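Local coordinates for uncharacterized protein (Legionella longbeachae NSW150, PDB 4JZA) that probably removes the 3-phosphate from phosphatidylinositol 3-phosphate, as a Legionella phosphoinositide phosphatase acting in lipid metabolism at the pathogen-host interface, at residues A[693-696]-A[697-701]; A[807-810]-A[811-815]. All coordinates share one frame; numbering follows the deposited sequence.

Contact 1: A[693-696]-A[697-701]; sequences KLYD and ALHSL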
loop_
_atom_site.group_PDB
_atom_site.type_symbol
_atom_site.label_atom_id
_atom_site.label_comp_id
_atom_site.label_asym_id
_atom_site.label_seq_id
_atom_site.Cartn_x
_atom_site.Cartn_y
_atom_site.Cartn_z
ATOM N N LYS A 693 -28.060 0.561 -35.311
ATOM C CA LYS A 693 -28.831 1.691 -35.832
ATOM C C LYS A 693 -27.900 2.729 -36.392
ATOM O O LYS A 693 -28.127 3.243 -37.478
ATOM C CB LYS A 693 -29.713 2.344 -34.746
ATOM C CG LYS A 693 -30.741 1.431 -34.089
ATOM C CD LYS A 693 -31.546 2.155 -33.024
ATOM C CE LYS A 693 -32.358 1.174 -32.216
ATOM N NZ LYS A 693 -33.627 1.842 -31.846
ATOM N N LEU A 694 -26.867 3.041 -35.630
ATOM C CA LEU A 694 -25.863 4.034 -36.029
ATOM C C LEU A 694 -25.140 3.572 -37.272
ATOM O O LEU A 694 -24.978 4.353 -38.228
ATOM C CB LEU A 694 -24.842 4.270 -34.919
ATOM C CG LEU A 694 -25.324 5.071 -33.714
ATOM C CD1 LEU A 694 -24.239 5.059 -32.650
ATOM C CD2 LEU A 694 -25.629 6.485 -34.120
ATOM N N TYR A 695 -24.757 2.290 -37.275
ATOM C CA TYR A 695 -24.109 1.687 -38.439
ATOM C C TYR A 695 -25.013 1.745 -39.674
ATOM O O TYR A 695 -24.636 2.314 -40.680
ATOM C CB TYR A 695 -23.674 0.247 -38.140
ATOM C CG TYR A 695 -22.765 -0.343 -39.183
ATOM C CD1 TYR A 695 -21.386 -0.206 -39.076
ATOM C CD2 TYR A 695 -23.279 -1.037 -40.269
ATOM C CE1 TYR A 695 -20.537 -0.740 -40.020
ATOM C CE2 TYR A 695 -22.441 -1.556 -41.239
ATOM C CZ TYR A 695 -21.074 -1.394 -41.113
ATOM O OH TYR A 695 -20.248 -1.898 -42.072
ATOM N N ASP A 696 -26.206 1.192 -39.614
ATOM C CA ASP A 696 -27.065 1.227 -40.814
ATOM C C ASP A 696 -27.266 2.657 -41.380
ATOM O O ASP A 696 -27.056 2.905 -42.573
ATOM C CB ASP A 696 -28.433 0.530 -40.547
ATOM C CG ASP A 696 -28.265 -0.951 -40.181
ATOM O OD1 ASP A 696 -27.271 -1.598 -40.625
ATOM O OD2 ASP A 696 -29.108 -1.457 -39.413
ATOM N N ALA A 697 -27.701 3.582 -40.531
ATOM C CA ALA A 697 -27.859 4.988 -40.941
ATOM C C ALA A 697 -26.588 5.553 -41.565
ATOM O O ALA A 697 -26.632 6.133 -42.613
ATOM C CB ALA A 697 -28.301 5.861 -39.760
ATOM N N LEU A 698 -25.455 5.338 -40.943
ATOM C CA LEU A 698 -24.193 5.780 -41.526
ATOM C C LEU A 698 -23.814 5.113 -42.849
ATOM O O LEU A 698 -23.267 5.783 -43.752
ATOM C CB LEU A 698 -23.081 5.620 -40.526
ATOM C CG LEU A 698 -21.770 6.308 -40.855
ATOM C CD1 LEU A 698 -21.889 7.791 -41.171
ATOM C CD2 LEU A 698 -20.821 6.068 -39.673
ATOM N N HIS A 699 -24.135 3.823 -42.977
ATOM C CA HIS A 699 -23.830 3.079 -44.178
ATOM C C HIS A 699 -24.504 3.778 -45.326
ATOM O O HIS A 699 -23.888 4.001 -46.353
ATOM C CB HIS A 699 -24.267 1.618 -44.071
ATOM C CG HIS A 699 -23.756 0.750 -45.174
ATOM N ND1 HIS A 699 -24.473 0.523 -46.335
ATOM C CD2 HIS A 699 -22.605 0.058 -45.303
ATOM C CE1 HIS A 699 -23.784 -0.274 -47.129
ATOM N NE2 HIS A 699 -22.646 -0.567 -46.529
ATOM N N SER A 700 -25.772 4.135 -45.191
ATOM C CA SER A 700 -26.456 4.754 -46.334
ATOM C C SER A 700 -25.887 6.103 -46.613
ATOM O O SER A 700 -25.555 6.410 -47.758
ATOM C CB SER A 700 -27.937 4.912 -46.102
ATOM O OG SER A 700 -28.409 3.851 -45.332
ATOM N N LEU A 701 -25.762 6.909 -45.564
ATOM C CA LEU A 701 -25.287 8.291 -45.728
ATOM C C LEU A 701 -23.861 8.401 -46.346
ATOM O O LEU A 701 -23.632 9.162 -47.290
ATOM C CB LEU A 701 -25.341 9.021 -44.380
ATOM C CG LEU A 701 -24.807 10.453 -44.361
ATOM C CD1 LEU A 701 -25.535 11.265 -45.391
ATOM C CD2 LEU A 701 -24.982 11.121 -43.035
#

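Contact 2: A[807-810]-A[811-815]; sequences KLFE and ESKRA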
loop_
_atom_site.group_PDB
_atom_site.type_symbol
_atom_site.label_atom_id
_atom_site.label_comp_id
_atom_site.label_asym_id
_atom_site.label_seq_id
_atom_site.Cartn_x
_atom_site.Cartn_y
_atom_site.Cartn_z
ATOM N N LYS A 807 -32.279 12.019 -42.727
ATOM C CA LYS A 807 -32.724 13.159 -43.514
ATOM C C LYS A 807 -31.720 13.584 -44.596
ATOM O O LYS A 807 -32.061 13.706 -45.789
ATOM C CB LYS A 807 -32.963 14.335 -42.612
ATOM C CG LYS A 807 -34.360 14.883 -42.734
ATOM C CD LYS A 807 -35.080 14.747 -41.378
ATOM C CE LYS A 807 -36.483 15.356 -41.385
ATOM N NZ LYS A 807 -36.692 16.236 -40.196
ATOM N N LEU A 808 -30.473 13.799 -44.190
ATOM C CA LEU A 808 -29.395 14.036 -45.147
ATOM C C LEU A 808 -29.362 13.003 -46.250
ATOM O O LEU A 808 -29.201 13.365 -47.377
ATOM C CB LEU A 808 -28.045 14.084 -44.453
ATOM C CG LEU A 808 -27.891 15.309 -43.531
ATOM C CD1 LEU A 808 -26.721 15.140 -42.556
ATOM C CD2 LEU A 808 -27.758 16.593 -44.327
ATOM N N PHE A 809 -29.538 11.728 -45.932
ATOM C CA PHE A 809 -29.568 10.643 -46.941
ATOM C C PHE A 809 -30.744 10.773 -47.912
ATOM O O PHE A 809 -30.559 10.760 -49.129
ATOM C CB PHE A 809 -29.575 9.259 -46.257
ATOM C CG PHE A 809 -29.833 8.118 -47.201
ATOM C CD1 PHE A 809 -28.911 7.786 -48.211
ATOM C CD2 PHE A 809 -30.997 7.375 -47.098
ATOM C CE1 PHE A 809 -29.159 6.742 -49.108
ATOM C CE2 PHE A 809 -31.248 6.352 -47.988
ATOM C CZ PHE A 809 -30.324 6.032 -48.992
ATOM N N GLU A 810 -31.943 10.927 -47.383
ATOM C CA GLU A 810 -33.148 11.155 -48.214
ATOM C C GLU A 810 -33.051 12.402 -49.101
ATOM O O GLU A 810 -33.393 12.351 -50.268
ATOM C CB GLU A 810 -34.437 11.243 -47.333
ATOM C CG GLU A 810 -34.856 9.933 -46.651
ATOM C CD GLU A 810 -35.805 10.119 -45.463
ATOM O OE1 GLU A 810 -36.232 11.267 -45.189
ATOM O OE2 GLU A 810 -36.110 9.111 -44.783
ATOM N N GLU A 811 -32.625 13.528 -48.559
ATOM C CA GLU A 811 -32.559 14.721 -49.370
ATOM C C GLU A 811 -31.625 14.497 -50.514
ATOM O O GLU A 811 -31.906 14.911 -51.630
ATOM C CB GLU A 811 -32.113 15.922 -48.575
ATOM C CG GLU A 811 -33.274 16.749 -47.994
ATOM C CD GLU A 811 -32.841 17.610 -46.788
ATOM O OE1 GLU A 811 -31.586 17.684 -46.521
ATOM O OE2 GLU A 811 -33.740 18.189 -46.100
ATOM N N SER A 812 -30.521 13.818 -50.247
ATOM C CA SER A 812 -29.477 13.567 -51.263
ATOM C C SER A 812 -29.975 12.635 -52.308
ATOM O O SER A 812 -29.755 12.856 -53.453
ATOM C CB SER A 812 -28.212 12.962 -50.627
ATOM O OG SER A 812 -27.256 12.593 -51.589
ATOM N N LYS A 813 -30.642 11.583 -51.891
ATOM C CA LYS A 813 -31.260 10.637 -52.808
ATOM C C LYS A 813 -32.241 11.329 -53.744
ATOM O O LYS A 813 -32.275 11.007 -54.932
ATOM C CB LYS A 813 -31.980 9.522 -52.024
ATOM C CG LYS A 813 -31.221 8.222 -51.922
ATOM C CD LYS A 813 -31.371 7.516 -53.260
ATOM C CE LYS A 813 -30.835 6.113 -53.258
ATOM N NZ LYS A 813 -31.927 5.265 -52.748
ATOM N N ARG A 814 -33.050 12.256 -53.214
ATOM C CA ARG A 814 -34.052 12.943 -54.028
ATOM C C ARG A 814 -33.405 13.948 -54.994
ATOM O O ARG A 814 -33.850 14.082 -56.108
ATOM C CB ARG A 814 -35.149 13.597 -53.150
ATOM C CG ARG A 814 -36.117 12.583 -52.547
ATOM C CD ARG A 814 -37.454 13.200 -52.149
ATOM N NE ARG A 814 -37.955 12.723 -50.852
ATOM C CZ ARG A 814 -37.412 13.086 -49.696
ATOM N NH1 ARG A 814 -36.370 13.944 -49.653
ATOM N NH2 ARG A 814 -37.899 12.617 -48.573
ATOM N N ALA A 815 -32.357 14.647 -54.573
ATOM C CA ALA A 815 -31.672 15.625 -55.430
ATOM C C ALA A 815 -30.897 15.002 -56.605
ATOM O O ALA A 815 -30.800 15.605 -57.667
ATOM C CB ALA A 815 -30.749 16.456 -54.590
#

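Contact 1: A[693-696]-A[697-701]
Tyr695 and His699 lie one turn apart in an alpha-helix, joined by a backbone bond and by a loose approach of the two rings. His699 N donates to Tyr695 O at 2.8 Å. Both side chains share the same first torsion, CG anti to the backbone N (chi1 -168° for Tyr695, -169° for His699), which sends them out on the same flank. Tyr695 CE2 comes obliquely to within 4.4 Å of His699 CD2. The remaining rungs are ordinary i to i+4 bonds: Ala697 N reaches Lys693 O at 3.1 Å and Leu698 N reaches Leu694 O at 2.9 Å.

The fourth carbonyl is gripped twice. Asp696 O accepts from the backbone N of Ser700 and also from its hydroxyl, the second bond coming in tilted 31° from the carbonyl plane. OG stands on the side of its own backbone N, roughly opposite the carbonyl carbon and off a staggered position, and from there it reaches back to the preceding turn.

Further out, the two flanks of this helix, 676-702, differ. Leu694, Tyr695, Leu698 and Leu701 are buried within the C-terminal helical domain of the phosphatase: Leu698 meets Val777 and Leu781 of helix 772-782, Tyr695 rests on Arg752 and Ile753 of helix 748-761, and Trp805 of helix 794-817 covers Ala697, Leu698 and Leu701. Lys693, Asp696 and His699 are exposed, and Asp696 OD1 stays 6.7 Å from His699 ND1, too far for the two groups to touch. On the doubly bonded carbonyl, Ser700 OG and Ser700 N both sit 3.2 Å from Asp696 O.

Contact 2: A[807-810]-A[811-815]
Phe809 and Lys813 form an i to i+4 CH-pi pair near the end of helix 794-817, at the edge of its tightly packed side. Lys813 CG stands 4.2 Å from the centroid of the Phe809 ring and 29° off its normal, so the methylene lies off-centre, nearest the CE1 and CZ side. With Phe809 CG anti to its backbone N (chi1 170°), the ring runs alongside the lysine chain, which is itself at the surface. The lysine bends at chi2 and chi4, bringing its NZ to 4.2 Å from Phe809 CZ. Beneath the pair, Lys813 N donates to Phe809 O at 2.9 Å. Inward, Phe809 meets Ser700 and Leu808 meets Leu701, both of helix 676-702; Leu808 also packs on helix 772-782, and Ser812 OG is hydrogen-bonded to Glu704 OE1.

The solvent side, with Arg814 and Glu811 exposed, is looser. Lys807 NZ is 6.9 Å from Glu811 OE2. The backbone ladder runs on here as elsewhere: Glu811 N donates to Lys807 O at 2.8 Å and Arg814 N to Glu810 O. Glu810 OE1 stops 4.0 Å short of Arg814 NH2, beyond a salt bridge, with carboxylate and guanidinium planes 70° apart; any attraction is probably modest. The guanidinium folds back over the turn, NH2 3.9 Å from Glu810 CB and NH1 3.4 Å from Glu810 O, at an angle too poor for a hydrogen bond.

From the N terminus, contact 1 comes first, two adjacent turns near the end of helix 676-702; contact 2 follows about a hundred residues later, in helix 794-817. Neither closes a loop longer than a helical turn, and the two stand in series, without nesting or crossing. Helices 731-740, 748-761 and 772-782 lie between them in sequence. In space the contacts come together again, their centres 14 Å apart: Leu701 CD1 lies 3.9 Å from Leu808 CB, and Ser700 O lies 3.7 Å from Phe809 CD1. These touches join helix 676-702 to helix 794-817, the last helix of the chain, with helix 772-782 packed against both.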